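Local atomic coordinates of extracellular serine protease (Aeromonas sobria, PDB entry 3WQB), a protein that cleaves peptide bonds after paired basic residues, one of them lysine, as a calcium-binding, secreted kexin- and furin-like serine protease. Residues Ile16-Thr21 with Phe414-Val419; Ser20-Leu25 with Ala62-Val67; Leu57-Ala62 with Lys133-Arg138; Ser280-Glu285 with Thr339-Gly344. The protein carries 1 engineered substitution. All coordinates share one frame; numbering follows the deposited sequence.

Contact 1 of 4, residues Ile16-Thr21 with Phe414-Val419; sequences IGRSST and FGLIDV
R18 reaches across to the loop L416-D418, and its guanidinium makes the close contacts. The polar part is one hydrogen bond: NH2 of R18 donates to the carbonyl O of I417 at 2.9 Å, with an N-H...O angle of 146°. The acceptor lies in the guanidinium plane, yet the nitrogen stands 44° out of the I417 carbonyl plane, above it rather than on a lone pair. The side chain gets that far because it is fully extended from CG to NE. NH2 is also hydrogen-bonded to T370, and NH1 makes a salt bridge to D56. The contact ties the N-terminal loop of this subtilisin-like protease to the loop that leads into helix 419-426, where D418 is the N-cap. The apolar part comes from L416, whose CD2 lies over one guanidinium face, 3.8 Å from NH2 of R18. The opposite charge of D418 probably adds a weak longer-range attraction: its OD2 is 4.3 Å from NH2 of R18 but well out of the guanidinium plane, and no N-H points at it. With CG anti to the backbone N (chi1 -177°), D418 instead directs OD1 to N58 and to the backbone N of K421.

Contact 2 of 4, residues Ser20-Leu25 with Ala62-Val67; sequences STERCL and AHRTGV
R64, the last residue of helix 60-64, is met by E22 at the edge of its guanidinium and by C24 over one face, within the Schellman motif that ends the helix, with G66 at C-prime. Its chain starts with CG anti to the carbonyl carbon and bends at chi3 (74°), which swings the guanidinium toward the loop. NH1 then serves two oxygens of the same residue. It meets the backbone O of E22 at 2.8 Å, on a lone pair in the carbonyl plane, and E22 OE1 at 2.9 Å in a straighter salt bridge (162°) that uses the anti lone pair of the carboxylate. E22 can offer both because its own chain folds back at chi2 (-68°). S20-R23 is a type I turn with an ST turn at its start, S20 OG accepting from E22 N. NH2 of R64 goes to A5 O. L25, though its CB bond points away, brings CD2 back to 4.0 Å from H63 ND1, obliquely to the ring; NE2 bonds I135 O. C24 O, buried without a partner in the model, lies 3.5 Å from R64 CG. C24, disulfide-bonded to C4, lays its sulfur over one guanidinium face toward its rim, with SG 3.7 Å from R64 NE.

Contact 3 of 4, residues Leu57-Ala62 with Lys133-Arg138; sequences LNLWWA and KGIAPR
Purely apolar and fully buried, this contact sets I135 against L57 and L59, where the chain entering helix 60-64 meets the loop between helix 115-124 and strand 140-144, an outermost strand of the parallel sheet in the subtilisin domain. Both branches of I135 are used. The longer one, with CG1 anti to the carbonyl carbon (chi1 -71°), carries CD1 to L57 CD1. These methyls meet end to end at 3.5 Å, tighter than usual for two carbons, and L57 CD1 also lies 3.9 Å from CG1 of I135. The shorter branch faces the other leucine, with I135 CG2 3.7 Å from L59 CD2. L59 adopts a less common conformation, its CG set between the backbone N and the carbonyl carbon (chi1 52°), at the N-cap position of the helix. Each leucine crosses the isoleucine at about a right angle and meets it with one methyl. Further packing comes from helix 335-352, which brings L348 to I135 and S341 to L57, while V419 of helix 419-426 touches L59. L57 is also hydrogen-bonded through its backbone to Y37 and V419. Between the segments themselves there is no hydrogen bond, which implies that their direct contact rests on van der Waals packing and burial of hydrocarbon, with the shape of the branches setting the fit.

Contact 4 of 4, residues Ser280-Glu285 with Thr339-Gly344; sequences SATGGE and TPSTSG
S341 turns its short side chain from helix 335-352 onto strand 277-282, and it can be followed atom by atom. CB comes first: it rests 3.9 Å from A281 CB, the methyl that the strand points at the helix, and 3.4 Å from T282 OG1. Then comes OG, placed anti to the carbonyl carbon (chi1 -66°). It accepts a hydrogen bond from T282 OG1 at 2.8 Å and is bonded in turn to S337 O, one helical turn back, so the hydroxyl links the strand to the helix backbone. In the subtilisin fold this is the last strand of the parallel sheet meeting the helix whose first turn carries A336, an engineered residue at the predicted charge-relay serine position. Strand 280-282 and helix 339-344 run nearly at right angles, at 98°, with axes 6.9 Å apart at closest. The small side chains of A281 and S341 are consistent with so near an approach. T282 supplies the donor with OG1 lodged between its backbone N and carbonyl carbon (chi1 45°), and its side chain also touches W36 and Y37. T342, the next residue along the helix, sets OG1 3.3 Å from A281 CB while that hydroxyl is hydrogen-bonded to A338 O.

Overall arrangement
Contacts 1, 2 and 3 form one cluster, with centres 9 to 12 Å apart. Contacts 2 and 3 both use helix 60-64 and share A62; H63 NE2 to I135 O, 2.8 Å, joins them. Contact 1 shares S20 and T21 with contact 2 and packs V419 CG1 4.0 Å from A62 CB. The centre of contact 4 lies deeper, about 9 Å from the chain's centre, and contact 4 joins contact 1 through S280 N to G415 O, 3.0 Å. I135 CD1 of contact 3 packs 3.5 Å from S341 CA. S341 is about 10 Å from A336, the engineered residue at the predicted charge-relay serine position, between side chains, while the side chain of H63 lies about 11 Å from a bound calcium.

Contact 1 of 4, residues Ile16-Thr21 with Phe414-Val419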
loop_
_atom_site.group_PDB
_atom_site.type_symbol
_atom_site.label_atom_id
_atom_site.label_comp_id
_atom_site.label_asym_id
_atom_site.label_seq_id
_atom_site.Cartn_x
_atom_site.Cartn_y
_atom_site.Cartn_z
ATOM N N ILE A 16 13.343 -2.559 -28.066
ATOM C CA ILE A 16 12.253 -2.900 -27.138
ATOM C C ILE A 16 11.783 -1.690 -26.328
ATOM O O ILE A 16 10.964 -1.830 -25.403
ATOM C CB ILE A 16 12.650 -4.052 -26.174
ATOM C CG1 ILE A 16 13.863 -3.658 -25.321
ATOM C CG2 ILE A 16 12.892 -5.357 -26.961
ATOM C CD1 ILE A 16 13.991 -4.422 -24.011
ATOM N N GLY A 17 12.278 -0.514 -26.698
ATOM C CA GLY A 17 12.023 0.712 -25.953
ATOM C C GLY A 17 10.673 1.367 -26.149
ATOM O O GLY A 17 9.838 0.915 -26.943
ATOM N N ARG A 18 10.496 2.474 -25.436
ATOM C CA ARG A 18 9.235 3.208 -25.374
ATOM C C ARG A 18 8.927 4.041 -26.615
ATOM O O ARG A 18 7.822 4.587 -26.727
ATOM C CB ARG A 18 9.229 4.127 -24.148
ATOM C CG ARG A 18 9.327 3.378 -22.843
ATOM C CD ARG A 18 9.431 4.331 -21.645
ATOM N NE ARG A 18 9.540 3.560 -20.400
ATOM C CZ ARG A 18 8.510 2.985 -19.776
ATOM N NH1 ARG A 18 7.272 3.116 -20.250
ATOM N NH2 ARG A 18 8.715 2.287 -18.664
ATOM N N SER A 19 9.896 4.150 -27.523
ATOM C CA SER A 19 9.703 4.886 -28.774
ATOM C C SER A 19 10.025 4.045 -30.010
ATOM O O SER A 19 10.248 4.592 -31.093
ATOM C CB SER A 19 10.540 6.171 -28.772
ATOM O OG SER A 19 11.922 5.874 -28.736
ATOM N N SER A 20 10.028 2.723 -29.845
ATOM C CA SER A 20 10.416 1.801 -30.910
ATOM C C SER A 20 9.505 1.890 -32.128
ATOM O O SER A 20 8.296 2.085 -32.001
ATOM C CB SER A 20 10.403 0.369 -30.383
ATOM O OG SER A 20 10.713 -0.554 -31.413
ATOM N N THR A 21 10.084 1.724 -33.310
ATOM C CA THR A 21 9.290 1.604 -34.535
ATOM C C THR A 21 8.375 0.371 -34.528
ATOM O O THR A 21 7.402 0.301 -35.294
ATOM C CB THR A 21 10.186 1.538 -35.791
ATOM O OG1 THR A 21 11.013 0.367 -35.732
ATOM C CG2 THR A 21 11.050 2.797 -35.913
ATOM N N PHE A 414 12.144 2.615 -7.526
ATOM C CA PHE A 414 13.189 2.365 -8.513
ATOM C C PHE A 414 12.824 2.887 -9.903
ATOM O O PHE A 414 13.676 2.937 -10.794
ATOM C CB PHE A 414 13.557 0.876 -8.537
ATOM C CG PHE A 414 14.180 0.418 -7.255
ATOM C CD1 PHE A 414 13.460 -0.358 -6.346
ATOM C CD2 PHE A 414 15.467 0.831 -6.917
ATOM C CE1 PHE A 414 14.032 -0.742 -5.134
ATOM C CE2 PHE A 414 16.040 0.462 -5.709
ATOM C CZ PHE A 414 15.326 -0.324 -4.819
ATOM N N GLY A 415 11.571 3.307 -10.068
ATOM C CA GLY A 415 11.120 3.902 -11.315
ATOM C C GLY A 415 9.832 3.318 -11.847
ATOM O O GLY A 415 9.179 2.487 -11.202
ATOM N N LEU A 416 9.467 3.765 -13.046
ATOM C CA LEU A 416 8.275 3.271 -13.711
ATOM C C LEU A 416 8.525 1.894 -14.320
ATOM O O LEU A 416 9.514 1.679 -15.020
ATOM C CB LEU A 416 7.838 4.258 -14.792
ATOM C CG LEU A 416 6.739 3.839 -15.768
ATOM C CD1 LEU A 416 5.430 3.579 -15.046
ATOM C CD2 LEU A 416 6.568 4.880 -16.865
ATOM N N ILE A 417 7.612 0.969 -14.059
ATOM C CA ILE A 417 7.698 -0.378 -14.624
ATOM C C ILE A 417 7.982 -0.354 -16.128
ATOM O O ILE A 417 7.350 0.396 -16.881
ATOM C CB ILE A 417 6.407 -1.148 -14.354
ATOM C CG1 ILE A 417 6.282 -1.423 -12.851
ATOM C CG2 ILE A 417 6.365 -2.446 -15.157
ATOM C CD1 ILE A 417 4.975 -2.090 -12.445
ATOM N N ASP A 418 8.933 -1.183 -16.549
ATOM C CA ASP A 418 9.251 -1.383 -17.961
ATOM C C ASP A 418 9.231 -2.888 -18.178
ATOM O O ASP A 418 10.222 -3.574 -17.942
ATOM C CB ASP A 418 10.631 -0.798 -18.274
ATOM C CG ASP A 418 11.020 -0.906 -19.744
ATOM O OD1 ASP A 418 10.464 -1.761 -20.472
ATOM O OD2 ASP A 418 11.931 -0.146 -20.154
ATOM N N VAL A 419 8.088 -3.413 -18.604
ATOM C CA VAL A 419 7.925 -4.865 -18.713
ATOM C C VAL A 419 8.870 -5.465 -19.756
ATOM O O VAL A 419 9.465 -6.533 -19.531
ATOM C CB VAL A 419 6.460 -5.244 -19.044
ATOM C CG1 VAL A 419 6.357 -6.707 -19.494
ATOM C CG2 VAL A 419 5.556 -4.981 -17.844
#

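Contact 2 of 4, residues Ser20-Leu25 with Ala62-Val67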
loop_
_atom_site.group_PDB
_atom_site.type_symbol
_atom_site.label_atom_id
_atom_site.label_comp_id
_atom_site.label_asym_id
_atom_site.label_seq_id
_atom_site.Cartn_x
_atom_site.Cartn_y
_atom_site.Cartn_z
ATOM N N SER A 20 10.028 2.723 -29.845
ATOM C CA SER A 20 10.416 1.801 -30.910
ATOM C C SER A 20 9.505 1.890 -32.128
ATOM O O SER A 20 8.296 2.085 -32.001
ATOM C CB SER A 20 10.403 0.369 -30.383
ATOM O OG SER A 20 10.713 -0.554 -31.413
ATOM N N THR A 21 10.084 1.724 -33.310
ATOM C CA THR A 21 9.290 1.604 -34.535
ATOM C C THR A 21 8.375 0.371 -34.528
ATOM O O THR A 21 7.402 0.301 -35.294
ATOM C CB THR A 21 10.186 1.538 -35.791
ATOM O OG1 THR A 21 11.013 0.367 -35.732
ATOM C CG2 THR A 21 11.050 2.797 -35.913
ATOM N N GLU A 22 8.691 -0.599 -33.670
ATOM C CA GLU A 22 7.937 -1.849 -33.578
ATOM C C GLU A 22 6.867 -1.823 -32.480
ATOM O O GLU A 22 6.235 -2.839 -32.194
ATOM C CB GLU A 22 8.887 -3.039 -33.361
ATOM C CG GLU A 22 9.818 -3.312 -34.549
ATOM C CD GLU A 22 9.091 -3.807 -35.795
ATOM O OE1 GLU A 22 7.916 -4.217 -35.704
ATOM O OE2 GLU A 22 9.716 -3.790 -36.878
ATOM N N ARG A 23 6.671 -0.656 -31.880
ATOM C CA ARG A 23 5.778 -0.513 -30.740
ATOM C C ARG A 23 4.303 -0.478 -31.157
ATOM O O ARG A 23 3.807 0.529 -31.663
ATOM C CB ARG A 23 6.202 0.732 -29.955
ATOM C CG ARG A 23 5.415 1.076 -28.731
ATOM C CD ARG A 23 6.239 2.026 -27.908
ATOM N NE ARG A 23 5.465 2.710 -26.878
ATOM C CZ ARG A 23 4.790 3.843 -27.067
ATOM N NH1 ARG A 23 4.758 4.437 -28.257
ATOM N NH2 ARG A 23 4.134 4.392 -26.054
ATOM N N CYS A 24 3.619 -1.599 -30.929
ATOM C CA CYS A 24 2.180 -1.751 -31.187
ATOM C C CYS A 24 1.638 -2.907 -30.358
ATOM O O CYS A 24 2.407 -3.763 -29.900
ATOM C CB CYS A 24 1.875 -1.982 -32.679
ATOM S SG CYS A 24 2.572 -3.515 -33.403
ATOM N N LEU A 25 0.317 -2.933 -30.186
ATOM C CA LEU A 25 -0.363 -4.002 -29.467
ATOM C C LEU A 25 -1.245 -4.832 -30.385
ATOM O O LEU A 25 -2.092 -4.269 -31.089
ATOM C CB LEU A 25 -1.272 -3.426 -28.383
ATOM C CG LEU A 25 -0.687 -2.517 -27.308
ATOM C CD1 LEU A 25 -1.800 -1.858 -26.499
ATOM C CD2 LEU A 25 0.279 -3.321 -26.415
ATOM N N ALA A 62 6.089 -7.893 -24.740
ATOM C CA ALA A 62 5.433 -9.034 -24.105
ATOM C C ALA A 62 4.182 -9.445 -24.892
ATOM O O ALA A 62 4.015 -10.610 -25.253
ATOM C CB ALA A 62 5.093 -8.735 -22.660
ATOM N N HIS A 63 3.326 -8.478 -25.192
ATOM C CA HIS A 63 2.107 -8.774 -25.922
ATOM C C HIS A 63 2.377 -9.314 -27.326
ATOM O O HIS A 63 1.713 -10.254 -27.748
ATOM C CB HIS A 63 1.185 -7.556 -25.950
ATOM C CG HIS A 63 0.417 -7.365 -24.679
ATOM N ND1 HIS A 63 -0.830 -6.778 -24.647
ATOM C CD2 HIS A 63 0.707 -7.705 -23.399
ATOM C CE1 HIS A 63 -1.269 -6.751 -23.402
ATOM N NE2 HIS A 63 -0.355 -7.304 -22.624
ATOM N N ARG A 64 3.360 -8.749 -28.031
ATOM C CA ARG A 64 3.678 -9.202 -29.382
ATOM C C ARG A 64 4.382 -10.554 -29.402
ATOM O O ARG A 64 4.453 -11.176 -30.451
ATOM C CB ARG A 64 4.523 -8.165 -30.134
ATOM C CG ARG A 64 3.778 -6.889 -30.490
ATOM C CD ARG A 64 4.554 -6.039 -31.479
ATOM N NE ARG A 64 4.502 -6.615 -32.822
ATOM C CZ ARG A 64 5.189 -6.173 -33.873
ATOM N NH1 ARG A 64 5.999 -5.130 -33.766
ATOM N NH2 ARG A 64 5.058 -6.788 -35.043
ATOM N N THR A 65 4.913 -11.009 -28.270
ATOM C CA THR A 65 5.552 -12.335 -28.220
ATOM C C THR A 65 4.739 -13.371 -27.439
ATOM O O THR A 65 5.234 -14.459 -27.145
ATOM C CB THR A 65 6.996 -12.282 -27.649
ATOM O OG1 THR A 65 6.964 -11.799 -26.301
ATOM C CG2 THR A 65 7.921 -11.396 -28.503
ATOM N N GLY A 66 3.498 -13.031 -27.097
ATOM C CA GLY A 66 2.594 -13.994 -26.482
ATOM C C GLY A 66 2.768 -14.182 -24.985
ATOM O O GLY A 66 2.243 -15.142 -24.412
ATOM N N VAL A 67 3.513 -13.279 -24.347
ATOM C CA VAL A 67 3.606 -13.234 -22.884
ATOM C C VAL A 67 2.379 -12.488 -22.360
ATOM O O VAL A 67 2.266 -11.266 -22.496
ATOM C CB VAL A 67 4.915 -12.551 -22.413
ATOM C CG1 VAL A 67 4.958 -12.465 -20.889
ATOM C CG2 VAL A 67 6.153 -13.303 -22.937
#

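Contact 3 of 4, residues Leu57-Ala62 with Lys133-Arg138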
loop_
_atom_site.group_PDB
_atom_site.type_symbol
_atom_site.label_atom_id
_atom_site.label_comp_id
_atom_site.label_asym_id
_atom_site.label_seq_id
_atom_site.Cartn_x
_atom_site.Cartn_y
_atom_site.Cartn_z
ATOM N N LEU A 57 3.381 1.078 -19.325
ATOM C CA LEU A 57 4.076 -0.057 -18.716
ATOM C C LEU A 57 5.129 -0.701 -19.620
ATOM O O LEU A 57 5.758 -1.698 -19.236
ATOM C CB LEU A 57 3.074 -1.100 -18.233
ATOM C CG LEU A 57 2.090 -0.582 -17.188
ATOM C CD1 LEU A 57 0.952 -1.575 -17.006
ATOM C CD2 LEU A 57 2.779 -0.291 -15.850
ATOM N N ASN A 58 5.309 -0.140 -20.820
ATOM C CA ASN A 58 6.218 -0.666 -21.853
ATOM C C ASN A 58 6.146 -2.177 -21.947
ATOM O O ASN A 58 7.130 -2.887 -21.722
ATOM C CB ASN A 58 7.669 -0.171 -21.699
ATOM C CG ASN A 58 8.445 -0.261 -23.010
ATOM O OD1 ASN A 58 7.913 0.031 -24.080
ATOM N ND2 ASN A 58 9.694 -0.682 -22.930
ATOM N N LEU A 59 4.949 -2.665 -22.269
ATOM C CA LEU A 59 4.674 -4.101 -22.286
ATOM C C LEU A 59 4.367 -4.610 -23.691
ATOM O O LEU A 59 4.025 -5.784 -23.865
ATOM C CB LEU A 59 3.519 -4.449 -21.339
ATOM C CG LEU A 59 2.201 -3.680 -21.477
ATOM C CD1 LEU A 59 1.513 -3.910 -22.812
ATOM C CD2 LEU A 59 1.280 -4.064 -20.329
ATOM N N TRP A 60 4.520 -3.749 -24.696
ATOM C CA TRP A 60 4.134 -4.123 -26.061
ATOM C C TRP A 60 4.863 -5.370 -26.595
ATOM O O TRP A 60 4.282 -6.153 -27.339
ATOM C CB TRP A 60 4.291 -2.933 -27.005
ATOM C CG TRP A 60 5.695 -2.434 -27.163
ATOM C CD1 TRP A 60 6.284 -1.405 -26.486
ATOM C CD2 TRP A 60 6.682 -2.937 -28.074
ATOM N NE1 TRP A 60 7.581 -1.237 -26.915
ATOM C CE2 TRP A 60 7.851 -2.167 -27.887
ATOM C CE3 TRP A 60 6.696 -3.974 -29.022
ATOM C CZ2 TRP A 60 9.018 -2.388 -28.623
ATOM C CZ3 TRP A 60 7.864 -4.199 -29.749
ATOM C CH2 TRP A 60 9.007 -3.413 -29.541
ATOM N N TRP A 61 6.125 -5.551 -26.217
ATOM C CA TRP A 61 6.905 -6.681 -26.697
ATOM C C TRP A 61 6.459 -7.964 -26.020
ATOM O O TRP A 61 6.428 -9.012 -26.654
ATOM C CB TRP A 61 8.399 -6.410 -26.529
ATOM C CG TRP A 61 9.320 -7.475 -27.055
ATOM C CD1 TRP A 61 9.918 -7.518 -28.288
ATOM C CD2 TRP A 61 9.788 -8.628 -26.342
ATOM N NE1 TRP A 61 10.719 -8.636 -28.384
ATOM C CE2 TRP A 61 10.663 -9.329 -27.203
ATOM C CE3 TRP A 61 9.548 -9.140 -25.057
ATOM C CZ2 TRP A 61 11.290 -10.524 -26.826
ATOM C CZ3 TRP A 61 10.178 -10.321 -24.677
ATOM C CH2 TRP A 61 11.044 -10.996 -25.558
ATOM N N ALA A 62 6.089 -7.893 -24.740
ATOM C CA ALA A 62 5.433 -9.034 -24.105
ATOM C C ALA A 62 4.182 -9.445 -24.892
ATOM O O ALA A 62 4.015 -10.610 -25.253
ATOM C CB ALA A 62 5.093 -8.735 -22.660
ATOM N N LYS A 133 -8.408 -4.683 -23.132
ATOM C CA LYS A 133 -7.452 -5.780 -23.069
ATOM C C LYS A 133 -6.711 -5.682 -21.742
ATOM O O LYS A 133 -6.135 -4.647 -21.427
ATOM C CB LYS A 133 -6.459 -5.694 -24.233
ATOM C CG LYS A 133 -5.582 -6.939 -24.409
ATOM C CD LYS A 133 -4.511 -6.713 -25.479
ATOM C CE LYS A 133 -3.782 -8.003 -25.817
ATOM N NZ LYS A 133 -2.606 -7.776 -26.726
ATOM N N GLY A 134 -6.719 -6.757 -20.964
ATOM C CA GLY A 134 -5.943 -6.764 -19.727
ATOM C C GLY A 134 -4.448 -6.646 -19.975
ATOM O O GLY A 134 -3.950 -6.962 -21.067
ATOM N N ILE A 135 -3.724 -6.185 -18.959
ATOM C CA ILE A 135 -2.267 -6.226 -18.995
ATOM C C ILE A 135 -1.792 -7.673 -19.167
ATOM O O ILE A 135 -0.868 -7.948 -19.939
ATOM C CB ILE A 135 -1.709 -5.645 -17.697
ATOM C CG1 ILE A 135 -1.926 -4.141 -17.658
ATOM C CG2 ILE A 135 -0.223 -5.955 -17.520
ATOM C CD1 ILE A 135 -1.776 -3.567 -16.254
ATOM N N ALA A 136 -2.450 -8.582 -18.443
ATOM C CA ALA A 136 -2.131 -10.004 -18.423
ATOM C C ALA A 136 -3.445 -10.740 -18.716
ATOM O O ALA A 136 -4.053 -11.345 -17.818
ATOM C CB ALA A 136 -1.563 -10.396 -17.066
ATOM N N PRO A 137 -3.892 -10.697 -19.989
ATOM C CA PRO A 137 -5.245 -11.138 -20.325
ATOM C C PRO A 137 -5.453 -12.649 -20.297
ATOM O O PRO A 137 -6.567 -13.122 -20.551
ATOM C CB PRO A 137 -5.458 -10.575 -21.732
ATOM C CG PRO A 137 -4.099 -10.528 -22.316
ATOM C CD PRO A 137 -3.165 -10.199 -21.172
ATOM N N ARG A 138 -4.412 -13.401 -19.973
ATOM C CA ARG A 138 -4.574 -14.840 -19.773
ATOM C C ARG A 138 -4.429 -15.260 -18.307
ATOM O O ARG A 138 -4.508 -16.454 -17.982
ATOM C CB ARG A 138 -3.640 -15.635 -20.694
ATOM C CG ARG A 138 -3.932 -15.448 -22.186
ATOM C CD ARG A 138 -3.098 -16.387 -23.051
ATOM N NE ARG A 138 -3.422 -17.781 -22.772
ATOM C CZ ARG A 138 -2.629 -18.820 -23.026
ATOM N NH1 ARG A 138 -1.432 -18.655 -23.574
ATOM N NH2 ARG A 138 -3.039 -20.037 -22.713
#

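Contact 4 of 4, residues Ser280-Glu285 with Thr339-Gly344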
loop_
_atom_site.group_PDB
_atom_site.type_symbol
_atom_site.label_atom_id
_atom_site.label_comp_id
_atom_site.label_asym_id
_atom_site.label_seq_id
_atom_site.Cartn_x
_atom_site.Cartn_y
_atom_site.Cartn_z
ATOM N N SER A 280 6.897 2.746 -9.342
ATOM C CA SER A 280 5.802 3.550 -9.862
ATOM C C SER A 280 5.079 2.762 -10.951
ATOM O O SER A 280 5.711 2.098 -11.782
ATOM C CB SER A 280 6.373 4.835 -10.464
ATOM O OG SER A 280 5.372 5.656 -11.058
ATOM N N ALA A 281 3.753 2.825 -10.953
ATOM C CA ALA A 281 2.985 2.250 -12.039
ATOM C C ALA A 281 1.821 3.155 -12.383
ATOM O O ALA A 281 1.529 4.101 -11.663
ATOM C CB ALA A 281 2.541 0.814 -11.688
ATOM N N THR A 282 1.165 2.846 -13.492
ATOM C CA THR A 282 0.132 3.695 -14.078
ATOM C C THR A 282 -1.141 3.784 -13.235
ATOM O O THR A 282 -1.752 2.775 -12.908
ATOM C CB THR A 282 -0.217 3.190 -15.479
ATOM O OG1 THR A 282 -0.365 1.767 -15.431
ATOM C CG2 THR A 282 0.912 3.490 -16.429
ATOM N N GLY A 283 -1.526 5.010 -12.897
ATOM C CA GLY A 283 -2.781 5.266 -12.192
ATOM C C GLY A 283 -3.583 6.441 -12.738
ATOM O O GLY A 283 -4.780 6.512 -12.505
ATOM N N GLY A 284 -2.937 7.362 -13.456
ATOM C CA GLY A 284 -3.642 8.479 -14.073
ATOM C C GLY A 284 -4.124 9.526 -13.095
ATOM O O GLY A 284 -3.652 9.604 -11.952
ATOM N N GLU A 285 -5.061 10.345 -13.571
ATOM C CA GLU A 285 -5.636 11.418 -12.786
ATOM C C GLU A 285 -7.097 11.077 -12.536
ATOM O O GLU A 285 -7.351 10.208 -11.711
ATOM C CB GLU A 285 -5.401 12.772 -13.445
ATOM C CG GLU A 285 -3.927 13.198 -13.418
ATOM C CD GLU A 285 -3.404 13.531 -12.016
ATOM O OE1 GLU A 285 -4.220 13.821 -11.117
ATOM O OE2 GLU A 285 -2.167 13.508 -11.814
ATOM N N THR A 339 -1.620 -0.446 -8.440
ATOM C CA THR A 339 -1.499 -1.773 -7.856
ATOM C C THR A 339 -1.797 -2.877 -8.886
ATOM O O THR A 339 -0.933 -3.731 -9.100
ATOM C CB THR A 339 -2.336 -1.865 -6.550
ATOM O OG1 THR A 339 -1.828 -0.906 -5.612
ATOM C CG2 THR A 339 -2.235 -3.240 -5.930
ATOM N N PRO A 340 -2.980 -2.852 -9.556
ATOM C CA PRO A 340 -3.223 -3.881 -10.584
ATOM C C PRO A 340 -2.325 -3.729 -11.810
ATOM O O PRO A 340 -2.064 -4.711 -12.489
ATOM C CB PRO A 340 -4.705 -3.683 -10.952
ATOM C CG PRO A 340 -5.021 -2.275 -10.537
ATOM C CD PRO A 340 -4.209 -2.092 -9.269
ATOM N N SER A 341 -1.861 -2.516 -12.090
ATOM C CA SER A 341 -0.850 -2.348 -13.141
ATOM C C SER A 341 0.400 -3.172 -12.835
ATOM O O SER A 341 0.960 -3.813 -13.718
ATOM C CB SER A 341 -0.516 -0.873 -13.341
ATOM O OG SER A 341 -1.641 -0.175 -13.846
ATOM N N THR A 342 0.801 -3.162 -11.571
ATOM C CA THR A 342 1.941 -3.932 -11.100
ATOM C C THR A 342 1.617 -5.427 -11.005
ATOM O O THR A 342 2.443 -6.254 -11.383
ATOM C CB THR A 342 2.432 -3.368 -9.753
ATOM O OG1 THR A 342 2.719 -1.972 -9.919
ATOM C CG2 THR A 342 3.678 -4.084 -9.261
ATOM N N SER A 343 0.416 -5.765 -10.525
ATOM C CA SER A 343 -0.041 -7.164 -10.486
ATOM C C SER A 343 -0.006 -7.778 -11.879
ATOM O O SER A 343 0.459 -8.901 -12.057
ATOM C CB SER A 343 -1.454 -7.257 -9.897
ATOM O OG SER A 343 -1.435 -6.896 -8.525
ATOM N N GLY A 344 -0.507 -7.041 -12.864
ATOM C CA GLY A 344 -0.473 -7.477 -14.252
ATOM C C GLY A 344 0.946 -7.644 -14.769
ATOM O O GLY A 344 1.263 -8.659 -15.394
#